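Local coordinates for minor fimbrium tip subunit Mfa3 (Porphyromonas gingivalis ATCC 33277, PDB 5NF4), which forms part of the tip of the minor fimbriae, filamentous pili that mediate biofilm formation and adhesion to host cells and other oral bacteria, at residues 74-79 against 84-89; 305-310 against 314-319. All coordinates share one frame; numbering follows the deposited sequence.

Interaction 1 of 2, residues 74-79 against 84-89; sequences MLVFDS and KVAEHF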
loop_
_atom_site.group_PDB
_atom_site.type_symbol
_atom_site.label_atom_id
_atom_site.label_comp_id
_atom_site.label_asym_id
_atom_site.label_seq_id
_atom_site.Cartn_x
_atom_site.Cartn_y
_atom_site.Cartn_z
ATOM N N MET A 74 -10.647 -15.011 2.826
ATOM C CA MET A 74 -10.428 -15.023 4.248
ATOM C C MET A 74 -9.993 -16.434 4.593
ATOM O O MET A 74 -10.672 -17.385 4.183
ATOM C CB MET A 74 -11.707 -14.668 5.032
ATOM C CG MET A 74 -11.438 -14.610 6.541
ATOM S SD MET A 74 -12.940 -14.470 7.539
ATOM C CE MET A 74 -13.592 -16.106 7.197
ATOM N N LEU A 75 -8.900 -16.557 5.329
ATOM C CA LEU A 75 -8.423 -17.859 5.803
ATOM C C LEU A 75 -8.146 -17.739 7.304
ATOM O O LEU A 75 -7.501 -16.788 7.775
ATOM C CB LEU A 75 -7.183 -18.318 5.032
ATOM C CG LEU A 75 -7.358 -18.523 3.526
ATOM C CD1 LEU A 75 -6.966 -17.247 2.796
ATOM C CD2 LEU A 75 -6.544 -19.736 3.007
ATOM N N VAL A 76 -8.651 -18.719 8.054
ATOM C CA VAL A 76 -8.649 -18.681 9.511
ATOM C C VAL A 76 -7.951 -19.929 10.034
ATOM O O VAL A 76 -8.208 -21.053 9.553
ATOM C CB VAL A 76 -10.089 -18.607 10.081
ATOM C CG1 VAL A 76 -9.998 -18.268 11.575
ATOM C CG2 VAL A 76 -10.932 -17.585 9.313
ATOM N N PHE A 77 -7.022 -19.732 10.950
ATOM C CA PHE A 77 -6.228 -20.823 11.490
ATOM C C PHE A 77 -6.220 -20.846 13.001
ATOM O O PHE A 77 -6.300 -19.811 13.644
ATOM C CB PHE A 77 -4.772 -20.726 11.003
ATOM C CG PHE A 77 -4.648 -20.744 9.516
ATOM C CD1 PHE A 77 -4.800 -19.555 8.802
ATOM C CD2 PHE A 77 -4.446 -21.922 8.818
ATOM C CE1 PHE A 77 -4.763 -19.540 7.447
ATOM C CE2 PHE A 77 -4.366 -21.887 7.404
ATOM C CZ PHE A 77 -4.518 -20.705 6.746
ATOM N N ASP A 78 -6.085 -22.031 13.576
ATOM C CA ASP A 78 -5.906 -22.115 15.029
ATOM C C ASP A 78 -4.572 -21.462 15.390
ATOM O O ASP A 78 -3.551 -21.807 14.798
ATOM C CB ASP A 78 -5.927 -23.564 15.475
ATOM C CG ASP A 78 -5.938 -23.711 16.989
ATOM O OD1 ASP A 78 -4.858 -23.625 17.601
ATOM O OD2 ASP A 78 -7.027 -23.907 17.566
ATOM N N SER A 79 -4.574 -20.513 16.326
ATOM C CA SER A 79 -3.366 -19.755 16.649
ATOM C C SER A 79 -2.232 -20.630 17.171
ATOM O O SER A 79 -1.066 -20.293 16.961
ATOM C CB SER A 79 -3.684 -18.663 17.673
ATOM O OG SER A 79 -4.713 -17.824 17.183
ATOM N N LYS A 84 -6.001 -25.120 9.691
ATOM C CA LYS A 84 -7.019 -24.295 9.026
ATOM C C LYS A 84 -8.365 -24.620 9.610
ATOM O O LYS A 84 -8.765 -25.780 9.611
ATOM C CB LYS A 84 -7.031 -24.533 7.513
ATOM C CG LYS A 84 -7.988 -23.630 6.764
ATOM C CD LYS A 84 -7.387 -23.099 5.439
ATOM C CE LYS A 84 -7.062 -24.211 4.454
ATOM N NZ LYS A 84 -7.006 -23.784 2.994
ATOM N N VAL A 85 -9.062 -23.615 10.134
ATOM C CA VAL A 85 -10.379 -23.872 10.749
ATOM C C VAL A 85 -11.559 -23.198 10.043
ATOM O O VAL A 85 -12.713 -23.479 10.364
ATOM C CB VAL A 85 -10.381 -23.467 12.226
ATOM C CG1 VAL A 85 -9.371 -24.314 12.998
ATOM C CG2 VAL A 85 -10.108 -21.988 12.407
ATOM N N ALA A 86 -11.294 -22.351 9.053
ATOM C CA ALA A 86 -12.374 -21.779 8.245
ATOM C C ALA A 86 -11.756 -21.051 7.067
ATOM O O ALA A 86 -10.620 -20.631 7.150
ATOM C CB ALA A 86 -13.239 -20.806 9.055
ATOM N N GLU A 87 -12.505 -20.912 5.988
ATOM C CA GLU A 87 -12.063 -20.061 4.894
ATOM C C GLU A 87 -13.269 -19.640 4.099
ATOM O O GLU A 87 -14.342 -20.278 4.141
ATOM C CB GLU A 87 -11.017 -20.770 4.025
ATOM C CG GLU A 87 -11.502 -21.922 3.214
ATOM C CD GLU A 87 -10.371 -22.632 2.457
ATOM O OE1 GLU A 87 -9.205 -22.180 2.535
ATOM O OE2 GLU A 87 -10.648 -23.640 1.777
ATOM N N HIS A 88 -13.126 -18.531 3.392
ATOM C CA HIS A 88 -14.233 -17.968 2.655
ATOM C C HIS A 88 -13.702 -17.192 1.470
ATOM O O HIS A 88 -12.675 -16.543 1.579
ATOM C CB HIS A 88 -15.067 -17.031 3.531
ATOM C CG HIS A 88 -16.276 -16.514 2.840
ATOM N ND1 HIS A 88 -17.516 -17.099 2.983
ATOM C CD2 HIS A 88 -16.435 -15.503 1.958
ATOM C CE1 HIS A 88 -18.392 -16.447 2.242
ATOM N NE2 HIS A 88 -17.756 -15.489 1.592
ATOM N N PHE A 89 -14.425 -17.251 0.357
ATOM C CA PHE A 89 -14.023 -16.456 -0.803
ATOM C C PHE A 89 -15.201 -15.625 -1.311
ATOM O O PHE A 89 -16.336 -16.124 -1.448
ATOM C CB PHE A 89 -13.465 -17.359 -1.907
ATOM C CG PHE A 89 -13.015 -16.603 -3.104
ATOM C CD1 PHE A 89 -11.809 -15.956 -3.092
ATOM C CD2 PHE A 89 -13.826 -16.523 -4.229
ATOM C CE1 PHE A 89 -11.367 -15.232 -4.231
ATOM C CE2 PHE A 89 -13.412 -15.809 -5.358
ATOM C CZ PHE A 89 -12.197 -15.156 -5.343
#

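Interaction 2 of 2, residues 305-310 against 314-319; sequences LPFAKG and DKPSYT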
loop_
_atom_site.group_PDB
_atom_site.type_symbol
_atom_site.label_atom_id
_atom_site.label_comp_id
_atom_site.label_asym_id
_atom_site.label_seq_id
_atom_site.Cartn_x
_atom_site.Cartn_y
_atom_site.Cartn_z
ATOM N N LEU A 305 13.381 20.454 0.680
ATOM C CA LEU A 305 14.367 19.873 -0.229
ATOM C C LEU A 305 15.734 19.599 0.406
ATOM O O LEU A 305 16.287 18.521 0.196
ATOM C CB LEU A 305 14.534 20.749 -1.465
ATOM C CG LEU A 305 13.452 20.474 -2.509
ATOM C CD1 LEU A 305 13.526 21.570 -3.585
ATOM C CD2 LEU A 305 13.577 19.076 -3.142
ATOM N N PRO A 306 16.269 20.548 1.192
ATOM C CA PRO A 306 17.570 20.297 1.820
ATOM C C PRO A 306 17.520 19.127 2.795
ATOM O O PRO A 306 18.465 18.357 2.873
ATOM C CB PRO A 306 17.876 21.611 2.544
ATOM C CG PRO A 306 17.040 22.641 1.847
ATOM C CD PRO A 306 15.822 21.943 1.369
ATOM N N PHE A 307 16.419 18.986 3.517
ATOM C CA PHE A 307 16.251 17.875 4.443
ATOM C C PHE A 307 16.199 16.568 3.658
ATOM O O PHE A 307 16.943 15.611 3.912
ATOM C CB PHE A 307 14.969 18.075 5.248
ATOM C CG PHE A 307 14.657 16.964 6.204
ATOM C CD1 PHE A 307 15.581 16.577 7.147
ATOM C CD2 PHE A 307 13.422 16.347 6.195
ATOM C CE1 PHE A 307 15.286 15.560 8.042
ATOM C CE2 PHE A 307 13.133 15.367 7.093
ATOM C CZ PHE A 307 14.064 14.971 8.011
ATOM N N ALA A 308 15.312 16.544 2.677
ATOM C CA ALA A 308 15.095 15.355 1.860
ATOM C C ALA A 308 16.344 14.955 1.098
ATOM O O ALA A 308 16.575 13.770 0.841
ATOM C CB ALA A 308 13.953 15.583 0.894
ATOM N N LYS A 309 17.143 15.941 0.706
ATOM C CA LYS A 309 18.365 15.643 -0.021
ATOM C C LYS A 309 19.558 15.292 0.873
ATOM O O LYS A 309 20.688 15.184 0.393
ATOM C CB LYS A 309 18.700 16.830 -0.943
ATOM C CG LYS A 309 17.765 16.880 -2.127
ATOM C CD LYS A 309 18.238 17.907 -3.174
ATOM C CE LYS A 309 17.799 17.512 -4.581
ATOM N NZ LYS A 309 18.484 18.309 -5.635
ATOM N N GLY A 310 19.302 15.081 2.164
ATOM C CA GLY A 310 20.342 14.667 3.099
ATOM C C GLY A 310 21.433 15.690 3.394
ATOM O O GLY A 310 22.549 15.311 3.760
ATOM N N ASP A 314 20.306 16.159 10.642
ATOM C CA ASP A 314 19.210 15.199 10.778
ATOM C C ASP A 314 18.884 14.644 9.404
ATOM O O ASP A 314 18.671 15.435 8.484
ATOM C CB ASP A 314 17.947 15.846 11.342
ATOM C CG ASP A 314 18.123 16.396 12.725
ATOM O OD1 ASP A 314 19.109 16.056 13.420
ATOM O OD2 ASP A 314 17.240 17.184 13.112
ATOM N N LYS A 315 18.850 13.321 9.262
ATOM C CA LYS A 315 18.478 12.665 8.006
ATOM C C LYS A 315 17.053 12.125 8.007
ATOM O O LYS A 315 16.577 11.610 9.035
ATOM C CB LYS A 315 19.431 11.504 7.693
ATOM C CG LYS A 315 20.907 11.799 7.842
ATOM C CD LYS A 315 21.414 12.833 6.835
ATOM C CE LYS A 315 22.835 13.277 7.187
ATOM N NZ LYS A 315 23.364 14.296 6.237
ATOM N N PRO A 316 16.367 12.197 6.857
ATOM C CA PRO A 316 15.015 11.640 6.861
ATOM C C PRO A 316 14.968 10.135 6.841
ATOM O O PRO A 316 15.949 9.447 6.583
ATOM C CB PRO A 316 14.394 12.193 5.592
ATOM C CG PRO A 316 15.523 12.544 4.722
ATOM C CD PRO A 316 16.674 12.888 5.583
ATOM N N SER A 317 13.787 9.626 7.132
ATOM C CA SER A 317 13.468 8.262 6.755
ATOM C C SER A 317 12.963 8.272 5.317
ATOM O O SER A 317 12.042 9.028 4.984
ATOM C CB SER A 317 12.425 7.679 7.669
ATOM O OG SER A 317 12.010 6.446 7.148
ATOM N N TYR A 318 13.552 7.432 4.470
ATOM C CA TYR A 318 13.170 7.328 3.071
ATOM C C TYR A 318 12.270 6.137 2.791
ATOM O O TYR A 318 11.915 5.869 1.644
ATOM C CB TYR A 318 14.408 7.231 2.184
ATOM C CG TYR A 318 15.297 8.443 2.229
ATOM C CD1 TYR A 318 15.057 9.538 1.383
ATOM C CD2 TYR A 318 16.379 8.514 3.120
ATOM C CE1 TYR A 318 15.870 10.647 1.400
ATOM C CE2 TYR A 318 17.194 9.645 3.155
ATOM C CZ TYR A 318 16.945 10.693 2.267
ATOM O OH TYR A 318 17.715 11.825 2.276
ATOM N N THR A 319 11.871 5.429 3.838
ATOM C CA THR A 319 10.959 4.348 3.630
ATOM C C THR A 319 9.644 4.903 3.088
ATOM O O THR A 319 9.148 5.921 3.559
ATOM C CB THR A 319 10.710 3.586 4.922
ATOM O OG1 THR A 319 11.901 2.858 5.276
ATOM C CG2 THR A 319 9.495 2.616 4.811
HETATM O O HOH W 1 19.090 15.980 5.626
#

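Interaction 1 of 2, residues 74-79 against 84-89
Lys84 slants across Phe77, with CB and CD each 3.8 Å from Phe77 CE2. Its CG stands anti to the backbone N (chi1 -176°), and bends at chi2 and chi3 then carry the ammonium past Leu75 toward Glu87, three residues on in the same strand. NZ meets Glu87 OE1 at 2.8 Å in a salt bridge, arriving from above the carboxylate plane, and also donates to the carbonyl of Ile129, so two acceptors hold it. Val85 and Ala86 together face Val76. The Val76 carbonyl takes a firm bond from Val85 N (O to N 2.8 Å) and a weak one from Ala86 N. On the side-chain level, Val85 CG2 touches Val76 CG1 at 3.8 Å, the two side chains crossing at about a right angle, while Ala86 CB rests against Val76 CG2. Ala86 O accepts from Val76 N, which restores the ladder after the extra residue. Glu87 lies beside Leu75, its cross-strand partner, and points the same way, and its OE1 lies 3.6 Å from Leu75 CD2; the methyl thus borders the salt bridge, and Met126 of helix 122-126 touches both residues. At His88 the ladder goes on with two backbone bonds to Met74, N to O and O to N, each 2.8 Å. Its CB meets Met74 CE at 4.1 Å, and its imidazole continues away from Met74 to stack on Phe102. Phe77 and Leu75 face helix 132-140, whereas Met74 and Ala86, on the other face, pack against strand 99-106. One residue of the second strand is thereby added between two regular pairings: a classic beta bulge in the antiparallel hairpin of strands 71-78 and 84-91.

Interaction 2 of 2, residues 305-310 against 314-319
A Schellman motif ends helix 304-308, and the loop leading to strand 324-332 folds back across that terminus. Gly310, with positive phi, is the C-prime residue, and its N bonds to Phe307 O. Phe307 holds its CG anti to the backbone N (chi1 178°), which directs the ring to the returning loop. Pro316 comes from the opposite direction and sets CB over one ring face, 4.1 Å from the centroid, in a CH-pi contact. At the ring edge, near its plane, Phe307 CE1 lies 3.4 Å from Asp314 O. That carbonyl and Phe307 O are bridged by a water that donates to both, while Pro316 CD also approaches Phe307 O, at 3.2 Å. Beyond the proline, Tyr318 donates its OH to Ala308 O over 2.7 Å; the acceptor lies at the tyrosine's ring edge, but the hydroxyl sits 48° above the carbonyl plane. The same OH accepts from Trp264 N. Lys315, bent at chi2, brings NZ to Gly310 O at 2.8 Å, again from above the carbonyl plane; NZ also bonds to Leu312 O, and the lysine makes a cation-pi contact with Trp263. The carbonyls of Phe307, Ala308 and Gly310 at the helix end thus each receive a donor, from water, the tyrosine hydroxyl and the lysine ammonium, and the lysine's positive charge would probably be favoured by the partial negative charge at the helix C-terminus.

In the fold
Interactions 1 and 2 lie on opposite sides of the chain's centre, their centres about 42 Å apart and their nearest atoms about 26 Å, so they share no elements and do not touch. Both join segments close in sequence. The 74-79/84-89 contact is partly buried and pairs two strands through a backbone ladder interrupted by a bulge, its salt bridge lying within one strand on the side of the helices. The 305-310/314-319 contact is the more buried: five of its eight touching residues are buried, against four of ten. There, with no strand ladder available, side-chain donors, a water and aromatic packing tie a loop to a helix end.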